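Local atomic coordinates of ABC transporter periplasmic-binding protein YtfQ (Mycobacterium smegmatis, PDB entry 6HB0), a protein that probably binds a carbohydrate, most likely L-arabinofuranose, outside the cell membrane and delivers it to an ABC transporter for uptake. Residues V76-F81 against K276-G281; A91-T96 against I101-T106; R131-W136 against K238-D243; A200-T205 against M223-A228; D247-L252 against A298-A303. All coordinates share one frame; numbering follows the deposited sequence. Where two conformers were deposited one is given.

The five contacts fall in two groups on opposite sides of the chain's centre, matching the two lobes of a periplasmic binding protein. Contacts 1 and 2, with centres about 10 Å apart, use neighbouring strands 78-81 and 103-106 of the parallel sheet but lie on its two opposite faces; contact 2 is nested within the loop that contact 1 closes. Contacts 3, 4 and 5 belong to the other lobe. Contact 4 lies inside the loop of contact 3, which closes before contact 5 opens, and Met223 connects them, touching Ile239 and Ala251. Centres of contacts 1 and 4 are about 51 Å apart. Since residues 276-281 return to the first lobe, the chain passes between lobes repeatedly.

Contact 1 (V76-F81 against K276-G281); sequences VDVIAF and KKVAAG
Val278 O, the backbone acceptor of the residue whose side chain meets Val78, receives Gly281 N at 3.1 Å. This bond belongs to the Schellman motif that ends the helix, where Gly281 adopts a positive phi of 78°. Polar bonding therefore stays within the helix end, and no hydrogen bond bridges residues 76-81 and 276-281; what joins them is three apolar side chains. Val78 presents both its methyls. CG1 reaches Val278 CG2 at 4.0 Å, while CG2 lies 3.9 Å from Ala279 CB and 4.2 Å from Val278 CG2, so this one valine straddles two consecutive residues of the last helical turn. With chi1 at -175°, Val78 turns CG1 away from its own backbone N and spreads the two methyls across the approaching helix. The Val278 side chain meets it at about a right angle, using CG2 alone. Val78 also packs on Leu22 of strand 21-26, and Val278 on Pro102, just before strand 103-106. Nearby, the Asp77 carboxylate is engaged by Thr21 N and the Lys276 ammonium by Ala48 O. The end of helix 269-279 thus packs on one face of the parallel sheet, as helices flank the sheets in the alpha/beta lobes of periplasmic binding proteins. The chemistry implies van der Waals packing at the buried Val78-Val278 pair, while the contact opens to solvent at Ala279; 125 Å² is buried without any directional bond across.

Contact 2 (A91-T96 against I101-T106); sequences AVLQET and IPVILT
Leu93 is the first residue of 91-96 to reach the strand: its CD2 comes within 4.1 Å of Val103 CG1, the two side chains crossing at about a right angle. Its CB does not point straight at the strand, and it is the far end of the leucine that closes the distance. Gln94 and Glu95, next along the helix, turn elsewhere, Gln94 NE2 bonding to Asp114 and Glu95 OE1 forming a salt bridge with Arg69. Thr96 completes the contact in two ways. Its side chain meets the second methyl of Val103, with OG1 3.5 Å and CB 3.8 Å from Val103 CG2. OG1 lies between the backbone N and carbonyl carbon (chi1 54°), which sets it against that methyl. Val103 therefore divides its branches, CG1 to Leu93 and CG2 to Thr96, one helical turn apart. The Thr96 carbonyl, meanwhile, accepts Ile101 N at 3.1 Å; the hydrogen bond is nearly straight at the proton, 160°, although the donor is tilted 28° from the carbonyl plane. These segments belong to the beta-alpha-beta unit formed by strand 78-81, helix 90-98 and strand 103-106. The chemistry implies a division of labour: one backbone bond fixes the chain near its turn from helix to strand, while buried branched side chains seat the helix on the sheet.

Contact 3 (R131-W136 against K238-D243); sequences RRAGQW and KIVAVD
Apolar packing centres on Val240, which meets Ala133 and Trp136 of the helix from its place on the strand. Val240 CG2 approaches Ala133 CB at 3.9 Å, and the small alanine lets the backbones come near: the two CA atoms are 6.5 Å apart. CG2 is turned away from the backbone N of Val240, and CB is left close to the six-membered ring of Trp136, 4.0 Å from CE3. The approach to the indole is oblique, and the tryptophan and valine side chains run past each other in opposite directions. Trp136 itself has CG anti to its backbone N (chi1 174°), which carries the ring along the strand toward Lys238. A second kind of contact occurs there: the aliphatic part of the lysine comes near the indole obliquely, Lys238 CD 4.4 Å from Trp136 CH2, before the chain leads the amino group away. No hydrogen bond links the segments. Their axes approach to 8.8 Å and run at 162°, almost antiparallel. Within the lobe, helix 126-140 thus lies over the mixed sheet and reaches beyond this one strand. Trp136 also stacks on Tyr259 of the neighbouring strand 259-263, while Ala133 touches Phe212 of strand 210-213 on the other side, with Phe169 of helix 160-173 adjoining it.

Contact 4 (A200-T205 against M223-A228); sequences AFLKST and MEAIEA
Leu202 carries this helix-to-helix contact, with Ala225 and Ile226 as its partners. A single branch does the work: Leu202 CD1 comes to 3.7 Å from Ala225 O and 4.0 Å from Ala225 C, so the methyl rests chiefly on the peptide group. The alanine side chain is a little farther off, its CB 4.3 Å from the same CD1. Leu202 has CG anti to its carbonyl carbon (chi1 -72°), an orientation that extends the branch toward the facing helix. Ile226 contributes at the next step, with its N 4.2 Å from Leu202 CD1 and its CG1 4.6 Å away, a flanking approach and not a head-on one. Only 97 Å² is buried in all, and the nearest pair of CA atoms, Leu202 and Ile226, stand 7.9 Å apart. The two helices are successive in the alpha/beta fold of this lobe: helix 191-204 leads into strand 210-213, and helix 216-228 follows that strand. Leu202 lies in the last turn of the first helix, two residues before its end. Ala225 further touches Met198 and Lys195 of helix 191-204, one and two turns before Leu202, and Phe201 points to strands 148-154 and 179-186.

Contact 5 (D247-L252 against A298-A303); sequences DGMQAL and AQAKAA
Ala300 is the small bump here, and the hollow that receives it is made by Met249 and Leu252 on the facing helix. Its CB sits 3.7 Å from Leu252 CG, with Leu252 CD2 equally near, and next to these Met249 O is 3.8 Å away. The methyl thus rests on a floor of branched side chain and adjoining backbone carbonyl. Leu252 forms its part of that floor because its CG is anti to the backbone N (chi1 179°), which swings the branch alongside the alanine. Met249 curls in to one side: its chain is bent at chi2 and chi3, and in the conformer given its CE comes 4.2 Å from Ala300 CB and 4.4 Å from Ala303 CB. That sulfur-bearing arm consequently reaches two alanines one turn apart, though a second conformer was also modelled, which makes this part less certain. Small residues on the second helix allow the axes of the two short segments to come to 8.6 Å with a signed crossing angle of -120°, the CA atoms of Met249 and Ala300 being only 5.8 Å apart. Phe295 of strand 292-295 touches Met249, Leu252 and Ala303, closing the cluster from the sheet edge. The start of the C-terminal helix 297-319 thereby packs across helix 246-253, beside the edge strand of the mixed sheet, in the second lobe of the periplasmic binding protein fold.

Contact 1 (V76-F81 against K276-G281)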
# COMPACT_ATOMS: atom_id res chain seq x y z
N VAL A 76 -24.53 -15.94 -5.21
CA VAL A 76 -23.69 -15.70 -4.04
C VAL A 76 -24.38 -14.66 -3.15
O VAL A 76 -25.25 -13.91 -3.60
CB VAL A 76 -22.27 -15.24 -4.40
CG1 VAL A 76 -21.57 -16.23 -5.32
CG2 VAL A 76 -22.30 -13.87 -5.03
N ASP A 77 -23.99 -14.62 -1.88
CA ASP A 77 -24.55 -13.69 -0.92
C ASP A 77 -23.93 -12.30 -1.00
O ASP A 77 -24.59 -11.31 -0.76
CB ASP A 77 -24.38 -14.24 0.49
CG ASP A 77 -25.10 -15.61 0.68
OD1 ASP A 77 -26.30 -15.72 0.37
OD2 ASP A 77 -24.45 -16.56 1.10
N VAL A 78 -22.65 -12.26 -1.33
CA VAL A 78 -21.85 -11.03 -1.37
C VAL A 78 -20.85 -11.14 -2.51
O VAL A 78 -20.32 -12.20 -2.78
CB VAL A 78 -21.06 -10.83 -0.05
CG1 VAL A 78 -20.33 -9.49 -0.04
CG2 VAL A 78 -22.00 -10.91 1.14
N ILE A 79 -20.60 -10.03 -3.19
CA ILE A 79 -19.61 -10.00 -4.24
C ILE A 79 -18.57 -8.94 -3.83
O ILE A 79 -18.92 -7.83 -3.39
CB ILE A 79 -20.22 -9.61 -5.60
CG1 ILE A 79 -20.94 -10.81 -6.20
CG2 ILE A 79 -19.14 -9.15 -6.59
CD1 ILE A 79 -21.87 -10.43 -7.35
N ALA A 80 -17.31 -9.30 -3.94
CA ALA A 80 -16.26 -8.36 -3.74
C ALA A 80 -15.33 -8.47 -4.93
O ALA A 80 -15.18 -9.54 -5.51
CB ALA A 80 -15.51 -8.64 -2.45
N PHE A 81 -14.74 -7.34 -5.29
CA PHE A 81 -13.71 -7.39 -6.30
C PHE A 81 -12.75 -6.23 -6.16
O PHE A 81 -13.02 -5.25 -5.51
CB PHE A 81 -14.30 -7.43 -7.71
CG PHE A 81 -15.03 -6.19 -8.14
CD1 PHE A 81 -16.31 -5.93 -7.69
CD2 PHE A 81 -14.47 -5.34 -9.11
CE1 PHE A 81 -17.01 -4.83 -8.12
CE2 PHE A 81 -15.17 -4.23 -9.55
CZ PHE A 81 -16.44 -3.97 -9.03
N LYS A 276 -20.01 -10.43 6.15
CA LYS A 276 -21.07 -10.85 7.08
C LYS A 276 -22.03 -9.72 7.42
O LYS A 276 -23.24 -9.91 7.41
CB LYS A 276 -20.45 -11.43 8.34
CG LYS A 276 -19.82 -12.76 8.08
CD LYS A 276 -19.10 -13.28 9.32
CE LYS A 276 -18.50 -14.64 9.00
NZ LYS A 276 -17.55 -15.06 10.07
N LYS A 277 -21.51 -8.52 7.66
CA LYS A 277 -22.34 -7.39 7.99
C LYS A 277 -23.26 -7.03 6.84
O LYS A 277 -24.48 -6.86 7.05
CB LYS A 277 -21.51 -6.18 8.39
CG LYS A 277 -20.85 -6.37 9.73
CD LYS A 277 -20.05 -5.14 10.10
CE LYS A 277 -19.48 -5.29 11.50
NZ LYS A 277 -18.59 -4.12 11.68
N VAL A 278 -22.71 -6.92 5.63
CA VAL A 278 -23.55 -6.47 4.53
C VAL A 278 -24.58 -7.57 4.14
O VAL A 278 -25.68 -7.26 3.74
CB VAL A 278 -22.74 -5.94 3.31
CG1 VAL A 278 -21.92 -4.75 3.73
CG2 VAL A 278 -21.90 -7.01 2.68
N ALA A 279 -24.23 -8.83 4.29
CA ALA A 279 -25.18 -9.89 3.99
C ALA A 279 -26.37 -9.85 4.98
O ALA A 279 -27.50 -10.17 4.62
CB ALA A 279 -24.50 -11.25 4.05
N ALA A 280 -26.11 -9.44 6.20
CA ALA A 280 -27.14 -9.29 7.20
C ALA A 280 -27.90 -7.96 7.11
O ALA A 280 -28.82 -7.75 7.88
CB ALA A 280 -26.53 -9.45 8.61
N GLY A 281 -27.55 -7.07 6.18
CA GLY A 281 -28.22 -5.77 6.06
C GLY A 281 -27.74 -4.79 7.10
O GLY A 281 -28.37 -3.78 7.32

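Contact 2 (A91-T96 against I101-T106)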
# COMPACT_ATOMS: atom_id res chain seq x y z
N ALA A 91 -22.87 -0.14 -14.85
CA ALA A 91 -23.83 -1.06 -15.43
C ALA A 91 -23.85 -2.41 -14.70
O ALA A 91 -24.91 -2.87 -14.27
CB ALA A 91 -23.54 -1.31 -16.89
N VAL A 92 -22.69 -3.04 -14.57
CA VAL A 92 -22.69 -4.31 -13.85
C VAL A 92 -23.08 -4.17 -12.35
O VAL A 92 -23.72 -5.06 -11.75
CB VAL A 92 -21.39 -5.06 -14.06
CG1 VAL A 92 -20.25 -4.52 -13.21
CG2 VAL A 92 -21.57 -6.53 -13.73
N LEU A 93 -22.74 -3.04 -11.76
CA LEU A 93 -23.16 -2.73 -10.40
C LEU A 93 -24.68 -2.51 -10.27
O LEU A 93 -25.25 -2.78 -9.23
CB LEU A 93 -22.40 -1.53 -9.87
CG LEU A 93 -20.89 -1.81 -9.61
CD1 LEU A 93 -20.17 -0.59 -9.08
CD2 LEU A 93 -20.63 -2.98 -8.72
N GLN A 94 -25.33 -2.04 -11.33
CA GLN A 94 -26.79 -2.03 -11.36
C GLN A 94 -27.35 -3.40 -11.38
O GLN A 94 -28.37 -3.65 -10.70
CB GLN A 94 -27.36 -1.21 -12.52
CG GLN A 94 -27.17 0.29 -12.32
CD GLN A 94 -27.97 0.85 -11.14
OE1 GLN A 94 -29.08 0.43 -10.88
NE2 GLN A 94 -27.41 1.84 -10.46
N GLU A 95 -26.70 -4.31 -12.10
CA GLU A 95 -27.11 -5.72 -12.12
C GLU A 95 -26.95 -6.39 -10.75
O GLU A 95 -27.79 -7.24 -10.36
CB GLU A 95 -26.38 -6.51 -13.21
CG GLU A 95 -26.71 -6.05 -14.63
CD GLU A 95 -25.69 -6.50 -15.69
OE1 GLU A 95 -25.07 -7.57 -15.55
OE2 GLU A 95 -25.54 -5.79 -16.71
N THR A 96 -25.90 -6.04 -10.01
CA THR A 96 -25.78 -6.61 -8.67
C THR A 96 -26.85 -6.03 -7.76
O THR A 96 -27.46 -6.74 -6.96
CB THR A 96 -24.37 -6.43 -8.06
OG1 THR A 96 -24.00 -5.06 -8.09
CG2 THR A 96 -23.39 -7.20 -8.85
N ILE A 101 -27.58 -8.31 -4.32
CA ILE A 101 -26.31 -8.78 -3.83
C ILE A 101 -25.42 -7.57 -3.47
O ILE A 101 -25.06 -6.76 -4.35
CB ILE A 101 -25.62 -9.64 -4.87
CG1 ILE A 101 -26.50 -10.85 -5.19
CG2 ILE A 101 -24.30 -10.15 -4.34
CD1 ILE A 101 -25.98 -11.72 -6.29
N PRO A 102 -25.07 -7.43 -2.19
CA PRO A 102 -24.16 -6.33 -1.82
C PRO A 102 -22.78 -6.50 -2.41
O PRO A 102 -22.32 -7.63 -2.59
CB PRO A 102 -24.05 -6.45 -0.30
CG PRO A 102 -25.08 -7.45 0.13
CD PRO A 102 -25.43 -8.29 -1.04
N VAL A 103 -22.11 -5.39 -2.65
CA VAL A 103 -20.79 -5.36 -3.21
C VAL A 103 -19.78 -4.63 -2.35
O VAL A 103 -20.04 -3.55 -1.86
CB VAL A 103 -20.83 -4.64 -4.54
CG1 VAL A 103 -19.40 -4.44 -5.10
CG2 VAL A 103 -21.69 -5.51 -5.49
N ILE A 104 -18.60 -5.21 -2.22
CA ILE A 104 -17.50 -4.61 -1.50
C ILE A 104 -16.35 -4.46 -2.49
O ILE A 104 -15.96 -5.44 -3.15
CB ILE A 104 -17.02 -5.54 -0.37
CG1 ILE A 104 -18.17 -5.77 0.61
CG2 ILE A 104 -15.82 -4.96 0.34
CD1 ILE A 104 -17.74 -6.62 1.77
N LEU A 105 -15.79 -3.26 -2.55
CA LEU A 105 -14.58 -3.00 -3.36
C LEU A 105 -13.32 -3.10 -2.56
O LEU A 105 -13.26 -2.59 -1.44
CB LEU A 105 -14.65 -1.59 -3.93
CG LEU A 105 -15.86 -1.33 -4.80
CD1 LEU A 105 -15.90 0.09 -5.28
CD2 LEU A 105 -15.90 -2.29 -5.97
N THR A 106 -12.29 -3.71 -3.15
CA THR A 106 -11.02 -3.80 -2.49
C THR A 106 -9.91 -3.22 -3.35
O THR A 106 -9.93 -3.27 -4.60
CB THR A 106 -10.66 -5.25 -2.12
OG1 THR A 106 -10.45 -5.99 -3.32
CG2 THR A 106 -11.76 -5.93 -1.36

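Contact 3 (R131-W136 against K238-D243)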
# COMPACT_ATOMS: atom_id res chain seq x y z
N ARG A 131 2.46 11.50 3.52
CA ARG A 131 2.29 12.44 4.60
C ARG A 131 3.01 12.00 5.83
O ARG A 131 3.62 12.83 6.54
CB ARG A 131 0.82 12.64 4.93
CG ARG A 131 0.56 13.72 6.00
CD ARG A 131 -0.86 14.15 5.96
NE ARG A 131 -1.16 15.10 7.00
CZ ARG A 131 -2.38 15.62 7.20
NH1 ARG A 131 -3.43 15.29 6.42
NH2 ARG A 131 -2.56 16.47 8.20
N ARG A 132 2.91 10.73 6.17
CA ARG A 132 3.60 10.23 7.39
C ARG A 132 5.13 10.33 7.21
O ARG A 132 5.86 10.60 8.17
CB ARG A 132 3.13 8.81 7.74
CG ARG A 132 1.64 8.77 8.12
CD ARG A 132 0.99 7.41 7.93
NE ARG A 132 1.76 6.45 8.63
CZ ARG A 132 1.97 5.18 8.28
NH1 ARG A 132 1.36 4.57 7.26
NH2 ARG A 132 2.80 4.49 9.03
N ALA A 133 5.62 10.07 6.01
CA ALA A 133 7.05 10.17 5.76
C ALA A 133 7.48 11.65 5.99
O ALA A 133 8.45 11.91 6.68
CB ALA A 133 7.37 9.75 4.33
N GLY A 134 6.72 12.58 5.42
CA GLY A 134 6.99 14.02 5.56
C GLY A 134 6.95 14.48 7.01
O GLY A 134 7.84 15.22 7.48
N GLN A 135 5.97 13.98 7.73
CA GLN A 135 5.77 14.37 9.09
C GLN A 135 6.91 13.87 9.97
O GLN A 135 7.29 14.54 10.93
CB GLN A 135 4.40 13.86 9.56
CG GLN A 135 4.04 14.24 10.99
CD GLN A 135 3.98 15.74 11.16
OE1 GLN A 135 3.23 16.44 10.45
NE2 GLN A 135 4.81 16.28 12.08
N TRP A 136 7.49 12.73 9.66
CA TRP A 136 8.64 12.24 10.38
C TRP A 136 9.81 13.16 10.14
O TRP A 136 10.54 13.45 11.07
CB TRP A 136 9.01 10.83 9.99
CG TRP A 136 10.25 10.32 10.60
CD1 TRP A 136 10.37 9.64 11.78
CD2 TRP A 136 11.58 10.44 10.06
NE1 TRP A 136 11.68 9.33 12.00
CE2 TRP A 136 12.44 9.81 10.97
CE3 TRP A 136 12.11 11.01 8.90
CZ2 TRP A 136 13.82 9.75 10.76
CZ3 TRP A 136 13.50 10.97 8.71
CH2 TRP A 136 14.32 10.33 9.64
N LYS A 238 20.24 10.97 5.73
CA LYS A 238 19.20 10.15 6.28
C LYS A 238 18.25 9.72 5.15
O LYS A 238 18.10 10.42 4.14
CB LYS A 238 18.47 10.93 7.34
CG LYS A 238 19.36 11.21 8.55
CD LYS A 238 18.55 11.63 9.77
CE LYS A 238 19.40 11.84 11.02
NZ LYS A 238 20.80 11.32 10.95
N ILE A 239 17.63 8.56 5.32
CA ILE A 239 16.75 8.00 4.31
C ILE A 239 15.43 7.63 4.98
O ILE A 239 15.40 6.90 6.01
CB ILE A 239 17.35 6.76 3.69
CG1 ILE A 239 18.63 7.11 2.94
CG2 ILE A 239 16.36 6.13 2.72
CD1 ILE A 239 19.37 5.94 2.41
N VAL A 240 14.36 8.20 4.46
CA VAL A 240 13.01 7.83 4.90
C VAL A 240 12.34 7.20 3.67
O VAL A 240 12.43 7.77 2.56
CB VAL A 240 12.22 8.98 5.51
CG1 VAL A 240 12.18 10.20 4.61
CG2 VAL A 240 10.80 8.57 5.86
N ALA A 241 11.74 6.02 3.83
CA ALA A 241 11.17 5.27 2.68
C ALA A 241 9.81 4.72 2.94
O ALA A 241 9.40 4.59 4.07
CB ALA A 241 12.11 4.18 2.24
N VAL A 242 9.09 4.42 1.88
CA VAL A 242 7.85 3.68 1.96
C VAL A 242 8.09 2.22 1.63
O VAL A 242 8.88 1.91 0.76
CB VAL A 242 6.83 4.28 1.00
CG1 VAL A 242 5.49 3.58 1.13
CG2 VAL A 242 6.68 5.79 1.25
N ASP A 243 7.38 1.33 2.34
CA ASP A 243 7.33 -0.15 2.12
C ASP A 243 8.16 -0.88 3.19
O ASP A 243 9.40 -0.84 3.19
CB ASP A 243 7.81 -0.64 0.75
CG ASP A 243 6.98 -0.16 -0.42
OD1 ASP A 243 5.79 0.16 -0.31
OD2 ASP A 243 7.58 -0.17 -1.50

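Contact 4 (A200-T205 against M223-A228)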
# COMPACT_ATOMS: atom_id res chain seq x y z
N ALA A 200 22.92 11.31 -9.53
CA ALA A 200 22.69 12.61 -10.14
C ALA A 200 22.48 13.69 -9.07
O ALA A 200 22.95 14.79 -9.22
CB ALA A 200 21.48 12.57 -11.05
N PHE A 201 21.72 13.37 -8.03
CA PHE A 201 21.44 14.33 -6.98
C PHE A 201 22.75 14.72 -6.25
O PHE A 201 22.94 15.88 -5.89
CB PHE A 201 20.47 13.74 -5.95
CG PHE A 201 19.05 13.64 -6.38
CD1 PHE A 201 18.56 14.32 -7.49
CD2 PHE A 201 18.16 12.89 -5.63
CE1 PHE A 201 17.24 14.29 -7.82
CE2 PHE A 201 16.83 12.83 -5.99
CZ PHE A 201 16.36 13.55 -7.07
N LEU A 202 23.57 13.73 -5.95
CA LEU A 202 24.86 13.93 -5.29
C LEU A 202 25.78 14.84 -6.12
O LEU A 202 26.60 15.56 -5.56
CB LEU A 202 25.56 12.60 -5.03
CG LEU A 202 24.93 11.74 -3.90
CD1 LEU A 202 25.36 10.28 -4.04
CD2 LEU A 202 25.25 12.27 -2.51
N LYS A 203 25.64 14.79 -7.43
CA LYS A 203 26.41 15.67 -8.32
C LYS A 203 25.86 17.08 -8.38
O LYS A 203 26.63 18.02 -8.39
CB LYS A 203 26.50 15.07 -9.74
CG LYS A 203 27.63 14.08 -9.89
CD LYS A 203 27.45 13.20 -11.13
CE LYS A 203 28.34 11.97 -11.07
NZ LYS A 203 27.65 10.78 -11.66
N SER A 204 24.53 17.22 -8.40
CA SER A 204 23.87 18.49 -8.64
C SER A 204 23.58 19.28 -7.35
O SER A 204 23.35 20.47 -7.39
CB SER A 204 22.54 18.25 -9.35
OG SER A 204 21.56 17.82 -8.43
N THR A 205 23.56 18.60 -6.21
CA THR A 205 23.08 19.19 -4.98
C THR A 205 24.17 19.08 -3.92
O THR A 205 24.40 18.00 -3.37
CB THR A 205 21.80 18.47 -4.48
OG1 THR A 205 20.80 18.45 -5.51
CG2 THR A 205 21.23 19.18 -3.26
N MET A 223 20.96 4.31 -1.16
CA MET A 223 21.90 3.90 -0.13
C MET A 223 23.24 3.45 -0.76
O MET A 223 24.31 3.83 -0.30
CB MET A 223 21.22 2.76 0.66
CG MET A 223 22.00 2.05 1.72
SD MET A 223 21.11 0.55 2.25
CE MET A 223 21.86 -0.69 1.19
N GLU A 224 23.19 2.67 -1.83
CA GLU A 224 24.42 2.27 -2.52
C GLU A 224 25.12 3.42 -3.18
O GLU A 224 26.34 3.44 -3.22
CB GLU A 224 24.13 1.23 -3.57
CG GLU A 224 23.75 -0.12 -3.01
CD GLU A 224 23.42 -1.14 -4.11
OE1 GLU A 224 23.78 -0.92 -5.30
OE2 GLU A 224 22.79 -2.17 -3.77
N ALA A 225 24.37 4.39 -3.72
CA ALA A 225 25.00 5.56 -4.35
C ALA A 225 25.69 6.41 -3.30
O ALA A 225 26.77 6.95 -3.53
CB ALA A 225 23.98 6.39 -5.11
N ILE A 226 25.04 6.52 -2.15
CA ILE A 226 25.57 7.30 -1.06
C ILE A 226 26.86 6.67 -0.57
O ILE A 226 27.85 7.39 -0.35
CB ILE A 226 24.53 7.43 0.09
CG1 ILE A 226 23.39 8.28 -0.39
CG2 ILE A 226 25.12 8.16 1.30
CD1 ILE A 226 22.16 8.23 0.46
N GLU A 227 26.88 5.35 -0.42
CA GLU A 227 28.07 4.63 -0.06
C GLU A 227 29.18 4.80 -1.11
O GLU A 227 30.33 5.04 -0.77
CB GLU A 227 27.76 3.14 0.18
CG GLU A 227 27.10 2.90 1.52
CD GLU A 227 26.55 1.48 1.77
OE1 GLU A 227 26.17 0.73 0.85
OE2 GLU A 227 26.43 1.14 2.95
N ALA A 228 28.85 4.69 -2.40
CA ALA A 228 29.88 4.79 -3.44
C ALA A 228 30.52 6.18 -3.42
O ALA A 228 31.69 6.33 -3.70
CB ALA A 228 29.31 4.45 -4.80

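Contact 5 (D247-L252 against A298-A303)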
# COMPACT_ATOMS: atom_id res chain seq x y z
N ASP A 247 13.97 -6.32 2.84
CA ASP A 247 15.25 -5.66 2.53
C ASP A 247 15.30 -4.23 3.02
O ASP A 247 16.36 -3.77 3.51
CB ASP A 247 15.60 -5.80 1.07
CG ASP A 247 15.94 -7.26 0.69
OD1 ASP A 247 16.14 -8.13 1.60
OD2 ASP A 247 16.03 -7.55 -0.50
N GLY A 248 14.15 -3.56 2.96
CA GLY A 248 13.98 -2.23 3.54
C GLY A 248 14.23 -2.24 5.02
O GLY A 248 15.03 -1.48 5.56
N MET A 249 13.53 -3.12 5.70
CA MET A 249 13.68 -3.28 7.14
C MET A 249 15.09 -3.73 7.54
O MET A 249 15.55 -3.36 8.61
CB MET A 249 12.66 -4.29 7.66
CG MET A 249 11.23 -3.90 7.39
SD MET A 249 10.68 -2.94 8.78
CE MET A 249 10.63 -4.28 9.99
N GLN A 250 15.76 -4.51 6.71
CA GLN A 250 17.11 -4.91 6.99
C GLN A 250 18.06 -3.70 6.96
O GLN A 250 18.89 -3.52 7.85
CB GLN A 250 17.61 -6.01 6.03
CG GLN A 250 19.01 -6.53 6.39
CD GLN A 250 19.05 -7.16 7.77
OE1 GLN A 250 18.30 -8.09 8.06
NE2 GLN A 250 19.84 -6.60 8.64
N ALA A 251 17.92 -2.88 5.94
CA ALA A 251 18.67 -1.59 5.88
C ALA A 251 18.44 -0.71 7.09
O ALA A 251 19.36 -0.13 7.65
CB ALA A 251 18.31 -0.84 4.61
N LEU A 252 17.20 -0.63 7.52
CA LEU A 252 16.82 0.14 8.67
C LEU A 252 17.43 -0.42 9.95
O LEU A 252 17.97 0.31 10.77
CB LEU A 252 15.30 0.20 8.73
CG LEU A 252 14.57 0.90 9.81
CD1 LEU A 252 15.02 2.33 9.85
CD2 LEU A 252 13.08 0.79 9.59
N ALA A 298 15.45 1.00 15.88
CA ALA A 298 15.26 0.14 17.06
C ALA A 298 14.08 -0.79 16.84
O ALA A 298 14.20 -1.98 17.08
CB ALA A 298 15.06 0.94 18.29
N GLN A 299 12.97 -0.27 16.32
CA GLN A 299 11.80 -1.09 16.09
C GLN A 299 12.09 -2.16 15.01
O GLN A 299 11.65 -3.32 15.13
CB GLN A 299 10.60 -0.28 15.69
CG GLN A 299 9.96 0.69 16.68
CD GLN A 299 8.90 1.61 15.97
OE1 GLN A 299 9.24 2.51 15.14
NE2 GLN A 299 7.59 1.39 16.28
N ALA A 300 12.82 -1.82 13.95
CA ALA A 300 13.10 -2.81 12.90
C ALA A 300 14.00 -3.94 13.43
O ALA A 300 13.87 -5.09 13.02
CB ALA A 300 13.78 -2.15 11.72
N LYS A 301 14.94 -3.58 14.29
CA LYS A 301 15.91 -4.53 14.86
C LYS A 301 15.19 -5.55 15.73
O LYS A 301 15.56 -6.72 15.72
CB LYS A 301 16.97 -3.77 15.66
CG LYS A 301 18.27 -4.50 15.85
CD LYS A 301 19.25 -3.61 16.59
CE LYS A 301 20.00 -2.69 15.62
NZ LYS A 301 20.48 -1.44 16.31
N ALA A 302 14.18 -5.12 16.47
CA ALA A 302 13.33 -6.05 17.24
C ALA A 302 12.39 -6.90 16.33
O ALA A 302 12.27 -8.11 16.48
CB ALA A 302 12.51 -5.30 18.27
N ALA A 303 11.70 -6.24 15.42
CA ALA A 303 10.65 -6.89 14.62
C ALA A 303 11.21 -7.85 13.55
O ALA A 303 10.75 -8.96 13.42
CB ALA A 303 9.78 -5.86 13.96